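Local coordinates for GDP-L-fucose synthase (Campylobacter jejuni subsp. jejuni serotype O:2, PDB 7M13), which acts as a GDP-D-glycero-L-gluco-heptose synthase, an NADPH-dependent nucleotide-sugar enzyme that serves the capsular polysaccharide of this bacterium, at residues B[11-16]-B[23-28]; B[186-191]-B[288-293]; B[259-264]-B[275-280]. One frame throughout, in Å; residues are numbered along the deposited sequence.

Interaction 1 (B[11-16]-B[23-28])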
ATOM      1  N   ILE B  11      20.366  16.049 -11.896  1.00 12.85           N
ATOM      2  CA  ILE B  11      19.991  15.275 -10.688  1.00 13.36           C
ATOM      3  C   ILE B  11      18.943  16.052  -9.929  1.00 13.80           C
ATOM      4  O   ILE B  11      19.198  17.169  -9.514  1.00 14.12           O
ATOM      5  CB  ILE B  11      21.217  15.018  -9.793  1.00 13.83           C
ATOM      6  CG1 ILE B  11      22.269  14.258 -10.583  1.00 15.08           C
ATOM      7  CG2 ILE B  11      20.790  14.305  -8.505  1.00 14.77           C
ATOM      8  CD1 ILE B  11      23.615  14.155  -9.879  1.00 14.28           C
ATOM      9  N   TYR B  12      17.770  15.444  -9.696  1.00 11.75           N
ATOM     10  CA  TYR B  12      16.705  16.014  -8.848  1.00 12.98           C
ATOM     11  C   TYR B  12      16.783  15.390  -7.461  1.00 12.24           C
ATOM     12  O   TYR B  12      16.773  14.171  -7.359  1.00 12.60           O
ATOM     13  CB  TYR B  12      15.351  15.787  -9.522  1.00 13.78           C
ATOM     14  CG  TYR B  12      14.145  16.134  -8.696  1.00 11.76           C
ATOM     15  CD1 TYR B  12      14.067  17.291  -7.938  1.00 12.69           C
ATOM     16  CD2 TYR B  12      13.076  15.243  -8.637  1.00 12.34           C
ATOM     17  CE1 TYR B  12      12.946  17.590  -7.187  1.00 12.78           C
ATOM     18  CE2 TYR B  12      11.947  15.548  -7.910  1.00 14.08           C
ATOM     19  CZ  TYR B  12      11.897  16.688  -7.150  1.00 12.99           C
ATOM     20  OH  TYR B  12      10.810  16.945  -6.378  1.00 16.21           O
ATOM     21  N   ILE B  13      16.953  16.215  -6.452  1.00 12.17           N
ATOM     22  CA  ILE B  13      16.802  15.830  -5.025  1.00 14.19           C
ATOM     23  C   ILE B  13      15.460  16.360  -4.557  1.00 15.16           C
ATOM     24  O   ILE B  13      15.323  17.561  -4.333  1.00 14.25           O
ATOM     25  CB  ILE B  13      17.976  16.318  -4.151  1.00 14.93           C
ATOM     26  CG1 ILE B  13      19.310  15.817  -4.706  1.00 17.32           C
ATOM     27  CG2 ILE B  13      17.784  15.857  -2.705  1.00 15.08           C
ATOM     28  CD1 ILE B  13      20.127  16.851  -5.412  1.00 24.21           C
ATOM     29  N   ALA B  14      14.485  15.476  -4.371  1.00 13.91           N
ATOM     30  CA  ALA B  14      13.159  15.837  -3.853  1.00 15.04           C
ATOM     31  C   ALA B  14      13.285  16.009  -2.352  1.00 16.61           C
ATOM     32  O   ALA B  14      13.968  15.156  -1.739  1.00 19.45           O
ATOM     33  CB  ALA B  14      12.165  14.783  -4.231  1.00 16.19           C
ATOM     34  N   GLY B  15      12.718  17.049  -1.771  1.00 14.52           N
ATOM     35  CA  GLY B  15      12.831  17.300  -0.326  1.00 14.35           C
ATOM     36  C   GLY B  15      14.214  17.752   0.066  1.00 16.73           C
ATOM     37  O   GLY B  15      14.740  17.300   1.112  1.00 18.35           O
ATOM     38  N   HIS B  16      14.817  18.639  -0.713  1.00 16.22           N
ATOM     39  CA  HIS B  16      16.259  18.937  -0.570  1.00 16.07           C
ATOM     40  C   HIS B  16      16.566  19.707   0.712  1.00 17.43           C
ATOM     41  O   HIS B  16      17.784  19.783   1.029  1.00 19.66           O
ATOM     42  CB  HIS B  16      16.804  19.692  -1.768  1.00 17.34           C
ATOM     43  CG  HIS B  16      16.273  21.071  -1.901  1.00 16.70           C
ATOM     44  ND1 HIS B  16      15.008  21.313  -2.345  1.00 17.32           N
ATOM     45  CD2 HIS B  16      16.877  22.266  -1.703  1.00 18.48           C
ATOM     46  CE1 HIS B  16      14.821  22.625  -2.404  1.00 18.26           C
ATOM     47  NE2 HIS B  16      15.978  23.234  -2.018  1.00 17.88           N
ATOM     48  N   ALA B  23      22.172  16.756   3.104  1.00 16.01           N
ATOM     49  CA  ALA B  23      23.387  15.945   3.029  1.00 15.76           C
ATOM     50  C   ALA B  23      23.654  15.495   1.588  1.00 16.27           C
ATOM     51  O   ALA B  23      24.807  15.466   1.150  1.00 17.12           O
ATOM     52  CB  ALA B  23      23.294  14.749   3.954  1.00 17.00           C
ATOM     53  N   LEU B  24      22.624  15.126   0.828  1.00 14.10           N
ATOM     54  CA  LEU B  24      22.851  14.700  -0.562  1.00 14.03           C
ATOM     55  C   LEU B  24      23.332  15.894  -1.398  1.00 16.16           C
ATOM     56  O   LEU B  24      24.276  15.706  -2.192  1.00 16.52           O
ATOM     57  CB  LEU B  24      21.567  14.107  -1.136  1.00 14.58           C
ATOM     58  CG  LEU B  24      21.363  12.654  -0.783  1.00 16.22           C
ATOM     59  CD1 LEU B  24      19.896  12.304  -0.962  1.00 16.32           C
ATOM     60  CD2 LEU B  24      22.247  11.768  -1.630  1.00 16.35           C
ATOM     61  N   VAL B  25      22.683  17.041  -1.239  1.00 15.59           N
ATOM     62  CA  VAL B  25      23.099  18.247  -2.010  1.00 16.28           C
ATOM     63  C   VAL B  25      24.577  18.498  -1.711  1.00 19.34           C
ATOM     64  O   VAL B  25      25.349  18.640  -2.659  1.00 19.75           O
ATOM     65  CB  VAL B  25      22.248  19.485  -1.712  1.00 17.30           C
ATOM     66  CG1 VAL B  25      22.878  20.716  -2.366  1.00 18.28           C
ATOM     67  CG2 VAL B  25      20.804  19.365  -2.161  1.00 16.82           C
ATOM     68  N   GLU B  26      24.963  18.551  -0.439  1.00 18.25           N
ATOM     69  CA  GLU B  26      26.377  18.896  -0.083  1.00 21.26           C
ATOM     70  C   GLU B  26      27.361  17.839  -0.588  1.00 21.88           C
ATOM     71  O   GLU B  26      28.449  18.195  -1.085  1.00 20.79           O
ATOM     72  CB  GLU B  26      26.507  19.094   1.424  1.00 25.30           C
ATOM     73  CG  GLU B  26      25.824  20.357   1.897  1.00 34.80           C
ATOM     74  CD  GLU B  26      25.829  20.530   3.407  1.00 44.40           C
ATOM     75  OE1 GLU B  26      26.169  19.543   4.126  1.00 50.90           O
ATOM     76  OE2 GLU B  26      25.452  21.635   3.858  1.00 44.09           O
ATOM     77  N   ASN B  27      27.070  16.559  -0.411  1.00 17.49           N
ATOM     78  CA  ASN B  27      27.962  15.450  -0.803  1.00 16.91           C
ATOM     79  C   ASN B  27      28.064  15.367  -2.339  1.00 19.28           C
ATOM     80  O   ASN B  27      29.161  15.143  -2.855  1.00 21.48           O
ATOM     81  CB  ASN B  27      27.488  14.136  -0.197  1.00 18.84           C
ATOM     82  CG  ASN B  27      28.032  13.984   1.200  1.00 21.99           C
ATOM     83  OD1 ASN B  27      29.198  13.618   1.332  1.00 29.01           O
ATOM     84  ND2 ASN B  27      27.270  14.379   2.209  1.00 22.01           N
ATOM     85  N   LEU B  28      26.975  15.584  -3.078  1.00 17.45           N
ATOM     86  CA  LEU B  28      27.037  15.609  -4.559  1.00 16.13           C
ATOM     87  C   LEU B  28      27.926  16.787  -5.014  1.00 16.46           C
ATOM     88  O   LEU B  28      28.788  16.516  -5.831  1.00 17.72           O
ATOM     89  CB  LEU B  28      25.617  15.716  -5.105  1.00 15.85           C
ATOM     90  CG  LEU B  28      24.830  14.415  -5.013  1.00 16.84           C
ATOM     91  CD1 LEU B  28      23.369  14.703  -5.212  1.00 16.80           C
ATOM     92  CD2 LEU B  28      25.332  13.401  -6.031  1.00 17.17           C
TER
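H16 meets V25 not with its imidazole ring but with the methylene behind it, CB lying 4.0 Å from V25 CG2. The Y12 ring hangs from the strand side turned from the helix; the backbone N of A14 stands 3.8 Å above the plane of the Y12 ring, near its rim. The N27 amide turns back to its own helix, with A23 O in its plane, and ND2 also hydrogen-bonds D248; ND2 and the N27 backbone N both hydrogen-bond A23 O, from opposite faces of the A23 carbonyl. Between strand and helix everything is apolar. I13 is central: CG1 is anti to the carbonyl carbon (chi1 -56°), and CD1 runs tip to tip into L28 CD1 at 3.9 Å while lying 4.2 Å from V25 CG2. L28 CD1 also takes I11 CG2, 4.2 Å away, and L24 rests its CB more loosely on I13 CG2. L36 of the next strand touches I11, I13 and V25. The axes of strand 11-14 and of the helical segment 23-28 pass 9.7 Å apart, nearly antiparallel (153°), as in the opening beta-alpha-beta unit of a Rossmann fold, whose glycine-rich turn here brings G15 against the bound NADP.

Interaction 2 (B[186-191]-B[288-293])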
ATOM      1  N   PRO B 186      19.514  14.111  17.423  1.00 25.21           N
ATOM      2  CA  PRO B 186      19.617  15.570  17.435  1.00 24.25           C
ATOM      3  C   PRO B 186      19.011  16.207  18.690  1.00 26.13           C
ATOM      4  O   PRO B 186      19.630  17.127  19.201  1.00 27.84           O
ATOM      5  CB  PRO B 186      18.873  16.003  16.158  1.00 23.16           C
ATOM      6  CG  PRO B 186      19.090  14.813  15.230  1.00 25.23           C
ATOM      7  CD  PRO B 186      18.962  13.612  16.148  1.00 24.25           C
ATOM      8  N   ALA B 187      17.876  15.696  19.167  1.00 26.37           N
ATOM      9  CA  ALA B 187      17.165  16.225  20.360  1.00 23.47           C
ATOM     10  C   ALA B 187      17.969  15.910  21.620  1.00 29.06           C
ATOM     11  O   ALA B 187      18.062  16.792  22.491  1.00 30.37           O
ATOM     12  CB  ALA B 187      15.783  15.643  20.484  1.00 25.66           C
ATOM     13  N   LEU B 188      18.520  14.698  21.718  1.00 27.59           N
ATOM     14  CA  LEU B 188      19.384  14.305  22.855  1.00 27.11           C
ATOM     15  C   LEU B 188      20.571  15.274  22.928  1.00 27.36           C
ATOM     16  O   LEU B 188      20.850  15.786  24.031  1.00 28.57           O
ATOM     17  CB  LEU B 188      19.833  12.851  22.662  1.00 28.89           C
ATOM     18  CG  LEU B 188      20.484  12.195  23.878  1.00 31.67           C
ATOM     19  CD1 LEU B 188      19.598  12.300  25.107  1.00 31.80           C
ATOM     20  CD2 LEU B 188      20.790  10.741  23.573  1.00 30.78           C
ATOM     21  N   LEU B 189      21.251  15.529  21.809  1.00 27.22           N
ATOM     22  CA  LEU B 189      22.400  16.467  21.771  1.00 28.06           C
ATOM     23  C   LEU B 189      21.911  17.808  22.321  1.00 32.66           C
ATOM     24  O   LEU B 189      22.617  18.383  23.187  1.00 31.07           O
ATOM     25  CB  LEU B 189      22.935  16.610  20.344  1.00 29.68           C
ATOM     26  CG  LEU B 189      24.144  17.529  20.199  1.00 32.88           C
ATOM     27  CD1 LEU B 189      25.304  17.042  21.057  1.00 33.60           C
ATOM     28  CD2 LEU B 189      24.571  17.636  18.745  1.00 35.12           C
ATOM     29  N   ARG B 190      20.729  18.264  21.887  1.00 30.14           N
ATOM     30  CA  ARG B 190      20.216  19.600  22.291  1.00 33.62           C
ATOM     31  C   ARG B 190      19.865  19.588  23.777  1.00 30.36           C
ATOM     32  O   ARG B 190      20.116  20.614  24.432  1.00 32.42           O
ATOM     33  CB  ARG B 190      19.001  20.047  21.477  1.00 33.61           C
ATOM     34  CG  ARG B 190      18.692  21.529  21.662  1.00 35.39           C
ATOM     35  CD  ARG B 190      17.729  22.081  20.634  1.00 42.18           C
ATOM     36  NE  ARG B 190      17.315  23.443  20.943  1.00 41.24           N
ATOM     37  CZ  ARG B 190      16.369  24.108  20.290  1.00 46.60           C
ATOM     38  NH1 ARG B 190      16.065  25.344  20.646  1.00 48.76           N
ATOM     39  NH2 ARG B 190      15.738  23.544  19.275  1.00 46.55           N
ATOM     40  N   LYS B 191      19.314  18.490  24.288  1.00 29.68           N
ATOM     41  CA  LYS B 191      18.929  18.372  25.722  1.00 30.65           C
ATOM     42  C   LYS B 191      20.171  18.551  26.603  1.00 33.79           C
ATOM     43  O   LYS B 191      20.099  19.304  27.602  1.00 31.44           O
ATOM     44  CB  LYS B 191      18.283  17.014  26.014  1.00 33.20           C
ATOM     45  CG  LYS B 191      16.811  16.890  25.633  1.00 40.65           C
ATOM     46  CD  LYS B 191      16.136  15.639  26.192  1.00 45.87           C
ATOM     47  CE  LYS B 191      16.279  15.493  27.696  1.00 45.80           C
ATOM     48  NZ  LYS B 191      15.336  14.497  28.266  1.00 44.38           N
ATOM     49  N   LYS B 288      21.083   4.514  27.365  1.00 23.44           N
ATOM     50  CA  LYS B 288      22.115   4.855  28.384  1.00 26.12           C
ATOM     51  C   LYS B 288      23.442   5.137  27.684  1.00 25.84           C
ATOM     52  O   LYS B 288      24.068   6.172  27.981  1.00 26.80           O
ATOM     53  CB  LYS B 288      22.288   3.730  29.405  1.00 24.68           C
ATOM     54  CG  LYS B 288      23.398   3.948  30.415  1.00 30.73           C
ATOM     55  CD  LYS B 288      23.286   3.042  31.619  1.00 37.58           C
ATOM     56  CE  LYS B 288      23.167   1.575  31.262  1.00 40.58           C
ATOM     57  NZ  LYS B 288      23.196   0.732  32.482  1.00 42.16           N
ATOM     58  N   GLU B 289      23.877   4.245  26.784  1.00 25.91           N
ATOM     59  CA  GLU B 289      25.197   4.353  26.113  1.00 25.36           C
ATOM     60  C   GLU B 289      25.223   5.615  25.246  1.00 23.88           C
ATOM     61  O   GLU B 289      26.235   6.310  25.238  1.00 24.44           O
ATOM     62  CB  GLU B 289      25.483   3.111  25.261  1.00 26.67           C
ATOM     63  CG  GLU B 289      25.726   1.857  26.097  1.00 31.97           C
ATOM     64  CD  GLU B 289      25.665   0.518  25.374  1.00 39.78           C
ATOM     65  OE1 GLU B 289      26.280  -0.451  25.878  1.00 50.27           O
ATOM     66  OE2 GLU B 289      24.997   0.425  24.331  1.00 30.99           O
ATOM     67  N   VAL B 290      24.150   5.885  24.503  1.00 25.74           N
ATOM     68  CA  VAL B 290      24.079   7.080  23.620  1.00 26.50           C
ATOM     69  C   VAL B 290      24.081   8.341  24.486  1.00 25.02           C
ATOM     70  O   VAL B 290      24.838   9.266  24.151  1.00 25.24           O
ATOM     71  CB  VAL B 290      22.838   7.037  22.712  1.00 26.36           C
ATOM     72  CG1 VAL B 290      22.736   8.298  21.861  1.00 30.38           C
ATOM     73  CG2 VAL B 290      22.866   5.804  21.842  1.00 29.43           C
ATOM     74  N   ALA B 291      23.270   8.373  25.537  1.00 24.18           N
ATOM     75  CA  ALA B 291      23.193   9.549  26.438  1.00 25.07           C
ATOM     76  C   ALA B 291      24.571   9.816  27.051  1.00 25.84           C
ATOM     77  O   ALA B 291      24.980  10.978  27.047  1.00 25.61           O
ATOM     78  CB  ALA B 291      22.119   9.378  27.468  1.00 22.45           C
ATOM     79  N   LEU B 292      25.305   8.790  27.493  1.00 25.93           N
ATOM     80  CA  LEU B 292      26.657   9.020  28.067  1.00 25.10           C
ATOM     81  C   LEU B 292      27.575   9.571  26.983  1.00 27.15           C
ATOM     82  O   LEU B 292      28.381  10.458  27.278  1.00 28.21           O
ATOM     83  CB  LEU B 292      27.217   7.724  28.657  1.00 26.31           C
ATOM     84  CG  LEU B 292      26.499   7.192  29.890  1.00 30.25           C
ATOM     85  CD1 LEU B 292      27.081   5.840  30.295  1.00 31.52           C
ATOM     86  CD2 LEU B 292      26.575   8.195  31.033  1.00 34.09           C
ATOM     87  N   MET B 293      27.487   9.057  25.756  1.00 25.44           N
ATOM     88  CA  MET B 293      28.312   9.578  24.650  1.00 27.62           C
ATOM     89  C   MET B 293      28.013  11.066  24.524  1.00 27.25           C
ATOM     90  O   MET B 293      28.942  11.860  24.346  1.00 25.69           O
ATOM     91  CB  MET B 293      27.966   8.939  23.305  1.00 28.40           C
ATOM     92  CG  MET B 293      28.618   7.642  23.039  1.00 33.33           C
ATOM     93  SD  MET B 293      28.137   7.135  21.345  1.00 37.51           S
ATOM     94  CE  MET B 293      28.698   5.437  21.418  1.00 38.77           C
TER
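L188 and A291 mark the closest backbone approach of two helices, their CA atoms 7.1 Å apart, in a helix-helix packing between helix 184-199 and helix 287-298 that belongs to the part of this extended short-chain dehydrogenase/reductase beyond the Rossmann sheet. Both six-residue segments are regular helix throughout, with intact backbone hydrogen bonds from residue i+4 to residue i, and they bury a modest 102 Å² between them. One side chain does nearly all the bridging. L188 points across the gap with CG anti to the backbone N (chi1 -168°), and chi2 of 54° leaves CD2 fully extended, anti to CA, so that this methyl alone meets the second helix. It falls between two consecutive residues. Toward V290 the two side chains cross obliquely, and toward A291 the methyl rests against backbone as much as side chain, CD2 lying 3.9 Å from A291 CA and 4.3 Å from A291 CB. The small alanine thus lets the leucine come down close to the helix itself. I234 of strand 231-235 touches both L188 and A291 and adds to the apolar cluster. The charged side chains of segment 186-191 bind other parts of the chain: R190 makes a salt bridge with D209, and K191, predicted to bind substrate, uses NZ to hydrogen bond to the backbone oxygens of F225 and E233. All three touching residues are buried and no hydrogen bond crosses the contact; the two segments meet by apolar van der Waals packing. V290 supplies the tightest point: its CG1, anti to the backbone N, stands 3.6 Å from L188 CD2.

Interaction 3 (B[259-264]-B[275-280])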
ATOM      1  N   GLN B 259      25.642   4.630  -8.458  1.00 15.05           N
ATOM      2  CA  GLN B 259      26.800   4.379  -9.327  1.00 14.99           C
ATOM      3  C   GLN B 259      27.038   2.891  -9.524  1.00 18.74           C
ATOM      4  O   GLN B 259      27.806   2.550 -10.446  1.00 20.33           O
ATOM      5  CB  GLN B 259      28.063   5.034  -8.763  1.00 15.48           C
ATOM      6  CG  GLN B 259      27.994   6.529  -8.664  1.00 15.56           C
ATOM      7  CD  GLN B 259      27.711   7.187  -9.987  1.00 18.74           C
ATOM      8  OE1 GLN B 259      26.616   7.082 -10.523  1.00 21.04           O
ATOM      9  NE2 GLN B 259      28.671   7.947 -10.488  1.00 19.14           N
ATOM     10  N   ASN B 260      26.481   2.012  -8.680  1.00 15.44           N
ATOM     11  CA  ASN B 260      26.971   0.606  -8.632  1.00 16.70           C
ATOM     12  C   ASN B 260      25.847  -0.433  -8.563  1.00 17.52           C
ATOM     13  O   ASN B 260      26.121  -1.594  -8.918  1.00 18.59           O
ATOM     14  CB  ASN B 260      27.896   0.366  -7.438  1.00 17.32           C
ATOM     15  CG  ASN B 260      29.184   1.144  -7.588  1.00 21.09           C
ATOM     16  OD1 ASN B 260      30.036   0.783  -8.397  1.00 23.67           O
ATOM     17  ND2 ASN B 260      29.275   2.265  -6.901  1.00 17.77           N
ATOM     18  N   ILE B 261      24.670  -0.106  -8.037  1.00 15.85           N
ATOM     19  CA  ILE B 261      23.648  -1.142  -7.714  1.00 14.37           C
ATOM     20  C   ILE B 261      22.465  -0.930  -8.644  1.00 15.65           C
ATOM     21  O   ILE B 261      21.759   0.076  -8.530  1.00 16.93           O
ATOM     22  CB  ILE B 261      23.234  -1.088  -6.241  1.00 14.14           C
ATOM     23  CG1 ILE B 261      24.421  -1.320  -5.312  1.00 14.90           C
ATOM     24  CG2 ILE B 261      22.127  -2.115  -6.009  1.00 15.07           C
ATOM     25  CD1 ILE B 261      24.099  -1.078  -3.872  1.00 15.72           C
ATOM     26  N   ASP B 262      22.275  -1.877  -9.551  1.00 15.31           N
ATOM     27  CA  ASP B 262      21.166  -1.886 -10.511  1.00 16.36           C
ATOM     28  C   ASP B 262      20.184  -2.993 -10.115  1.00 14.47           C
ATOM     29  O   ASP B 262      20.536  -3.905  -9.369  1.00 14.73           O
ATOM     30  CB  ASP B 262      21.720  -2.030 -11.925  1.00 18.57           C
ATOM     31  CG  ASP B 262      22.620  -0.856 -12.320  1.00 24.47           C
ATOM     32  OD1 ASP B 262      22.215   0.321 -12.106  1.00 23.47           O
ATOM     33  OD2 ASP B 262      23.738  -1.108 -12.839  1.00 26.70           O
ATOM     34  N   PHE B 263      18.964  -2.934 -10.612  1.00 14.55           N
ATOM     35  CA  PHE B 263      17.959  -3.953 -10.272  1.00 14.27           C
ATOM     36  C   PHE B 263      18.488  -5.349 -10.621  1.00 17.24           C
ATOM     37  O   PHE B 263      18.274  -6.271  -9.838  1.00 15.72           O
ATOM     38  CB  PHE B 263      16.640  -3.642 -10.982  1.00 16.16           C
ATOM     39  CG  PHE B 263      15.533  -4.578 -10.597  1.00 14.88           C
ATOM     40  CD1 PHE B 263      14.967  -5.438 -11.519  1.00 17.40           C
ATOM     41  CD2 PHE B 263      15.079  -4.635  -9.287  1.00 14.05           C
ATOM     42  CE1 PHE B 263      13.954  -6.302 -11.156  1.00 17.41           C
ATOM     43  CE2 PHE B 263      14.046  -5.484  -8.934  1.00 15.03           C
ATOM     44  CZ  PHE B 263      13.485  -6.313  -9.878  1.00 17.34           C
ATOM     45  N   LYS B 264      19.185  -5.492 -11.758  1.00 17.00           N
ATOM     46  CA  LYS B 264      19.742  -6.810 -12.162  1.00 18.79           C
ATOM     47  C   LYS B 264      20.654  -7.370 -11.057  1.00 18.87           C
ATOM     48  O   LYS B 264      20.636  -8.594 -10.869  1.00 21.20           O
ATOM     49  CB  LYS B 264      20.426  -6.704 -13.529  1.00 24.14           C
ATOM     50  CG  LYS B 264      21.644  -5.800 -13.584  1.00 30.60           C
ATOM     51  CD  LYS B 264      22.469  -6.016 -14.848  1.00 38.09           C
ATOM     52  CE  LYS B 264      23.883  -5.485 -14.734  1.00 43.24           C
ATOM     53  NZ  LYS B 264      24.062  -4.276 -15.572  1.00 48.84           N
ATOM     54  N   THR B 275      13.386  -6.817  -2.845  1.00 10.89           N
ATOM     55  CA  THR B 275      14.571  -6.221  -3.497  1.00 11.55           C
ATOM     56  C   THR B 275      14.954  -4.871  -2.931  1.00 11.39           C
ATOM     57  O   THR B 275      15.892  -4.258  -3.475  1.00 13.86           O
ATOM     58  CB  THR B 275      14.394  -6.163  -5.006  1.00 12.05           C
ATOM     59  OG1 THR B 275      13.249  -5.380  -5.339  1.00 13.09           O
ATOM     60  CG2 THR B 275      14.317  -7.537  -5.613  1.00 12.68           C
ATOM     61  N   HIS B 276      14.252  -4.399  -1.904  1.00 11.43           N
ATOM     62  CA  HIS B 276      14.721  -3.258  -1.100  1.00 11.15           C
ATOM     63  C   HIS B 276      16.007  -3.647  -0.377  1.00 11.53           C
ATOM     64  O   HIS B 276      16.326  -4.861  -0.276  1.00 12.12           O
ATOM     65  CB  HIS B 276      13.647  -2.795  -0.122  1.00 11.45           C
ATOM     66  CG  HIS B 276      13.130  -3.829   0.795  1.00 11.39           C
ATOM     67  ND1 HIS B 276      12.262  -4.798   0.392  1.00 12.96           N
ATOM     68  CD2 HIS B 276      13.401  -4.051   2.108  1.00 12.17           C
ATOM     69  CE1 HIS B 276      11.992  -5.585   1.428  1.00 13.74           C
ATOM     70  NE2 HIS B 276      12.683  -5.146   2.487  1.00 12.36           N
ATOM     71  N   ILE B 277      16.751  -2.650   0.089  1.00 11.18           N
ATOM     72  CA  ILE B 277      18.063  -2.901   0.756  1.00 10.67           C
ATOM     73  C   ILE B 277      18.084  -2.136   2.059  1.00 11.60           C
ATOM     74  O   ILE B 277      17.970  -0.909   2.051  1.00 11.32           O
ATOM     75  CB  ILE B 277      19.226  -2.421  -0.127  1.00 11.63           C
ATOM     76  CG1 ILE B 277      19.083  -2.794  -1.603  1.00 13.92           C
ATOM     77  CG2 ILE B 277      20.535  -2.890   0.464  1.00 14.67           C
ATOM     78  CD1 ILE B 277      20.077  -2.094  -2.483  1.00 13.47           C
ATOM     79  N   ASN B 278      18.390  -2.821   3.141  1.00  9.65           N
ATOM     80  CA  ASN B 278      18.582  -2.128   4.428  1.00 10.64           C
ATOM     81  C   ASN B 278      19.932  -1.386   4.413  1.00 10.75           C
ATOM     82  O   ASN B 278      20.907  -1.909   3.885  1.00 13.12           O
ATOM     83  CB  ASN B 278      18.617  -3.104   5.587  1.00 10.15           C
ATOM     84  CG  ASN B 278      17.307  -3.801   5.800  1.00 10.91           C
ATOM     85  OD1 ASN B 278      16.239  -3.294   5.433  1.00 12.52           O
ATOM     86  ND2 ASN B 278      17.395  -4.971   6.448  1.00 14.53           N
ATOM     87  N   ILE B 279      19.957  -0.203   4.995  1.00 11.94           N
ATOM     88  CA  ILE B 279      21.221   0.550   5.165  1.00 12.62           C
ATOM     89  C   ILE B 279      21.332   0.897   6.649  1.00 12.96           C
ATOM     90  O   ILE B 279      20.326   0.915   7.367  1.00 14.15           O
ATOM     91  CB  ILE B 279      21.305   1.773   4.230  1.00 13.29           C
ATOM     92  CG1 ILE B 279      20.221   2.815   4.480  1.00 15.31           C
ATOM     93  CG2 ILE B 279      21.324   1.319   2.780  1.00 14.64           C
ATOM     94  CD1 ILE B 279      20.398   4.105   3.713  1.00 15.02           C
ATOM     95  N   GLY B 280      22.552   1.129   7.092  1.00 14.13           N
ATOM     96  CA  GLY B 280      22.790   1.303   8.527  1.00 14.28           C
ATOM     97  C   GLY B 280      24.234   0.987   8.841  1.00 15.42           C
ATOM     98  O   GLY B 280      25.013   0.741   7.946  1.00 16.86           O
TER
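F263 and T275 form the close end of this contact, where the chain leaving helix 247-260 packs beside the chain entering strand 277-278. The CA atoms of F263 and T275 are 7.9 Å apart, and the phenyl ring spans the gap because CG stands anti to the backbone N (chi1 -175°). It arrives edge-on. F263 CE2 is the touching atom, 3.7 Å from T275 OG1, which lies in the ring plane, and 3.9 Å from T275 CG2, so the threonine's two branches both lean on one corner of the ring. N155 and I156 of helix 138-158 also touch the phenyl group. The other end is looser: I261 and I277 have CA atoms 10.3 Å apart, and their side chains close the distance by reaching tip to tip, I261 CG2 to I277 CD1 at 4.1 Å. Beyond the buried pairs the chain turns to solvent, with K264 exposed and Q259 and N260 partly so. Strand 277-278 runs parallel to strand 162-171 in the Rossmann-type sheet, and I277 also packs on I163 and L165 there; K105 NZ makes a salt bridge with D262 OD1 and donates a hydrogen bond to I261 O. No hydrogen bond crosses between the two segments. T275 OG1 is satisfied by E152 OE2, so toward F263 the oxygen meets only a ring edge, whose slightly positive C-H rim would suit it; the contact therefore rests on van der Waals packing, apolar at I261 and I277, perhaps with a faint electrostatic preference at the ring edge.

Interactions 1 and 3 belong to the same Rossmann-type sheet, with centres 18 Å apart and nearest atoms about 8 Å apart; helix 247-260 connects them, touched by L24 and L28 from one and by I261 and I279 from the other, and segment 259-264 leads out of it. Interaction 2 stands apart, its centre 27 Å from that of interaction 1 and 31 Å from that of interaction 3, on the far side of the chain's centre from the latter. Only interaction 1 reaches the bound NADP: G15 touches it and the H16 side chain is about 7 Å away. The side chains of L188 and I277 are each about 13 Å from it, although interaction 2 includes K191, a predicted substrate-binding residue.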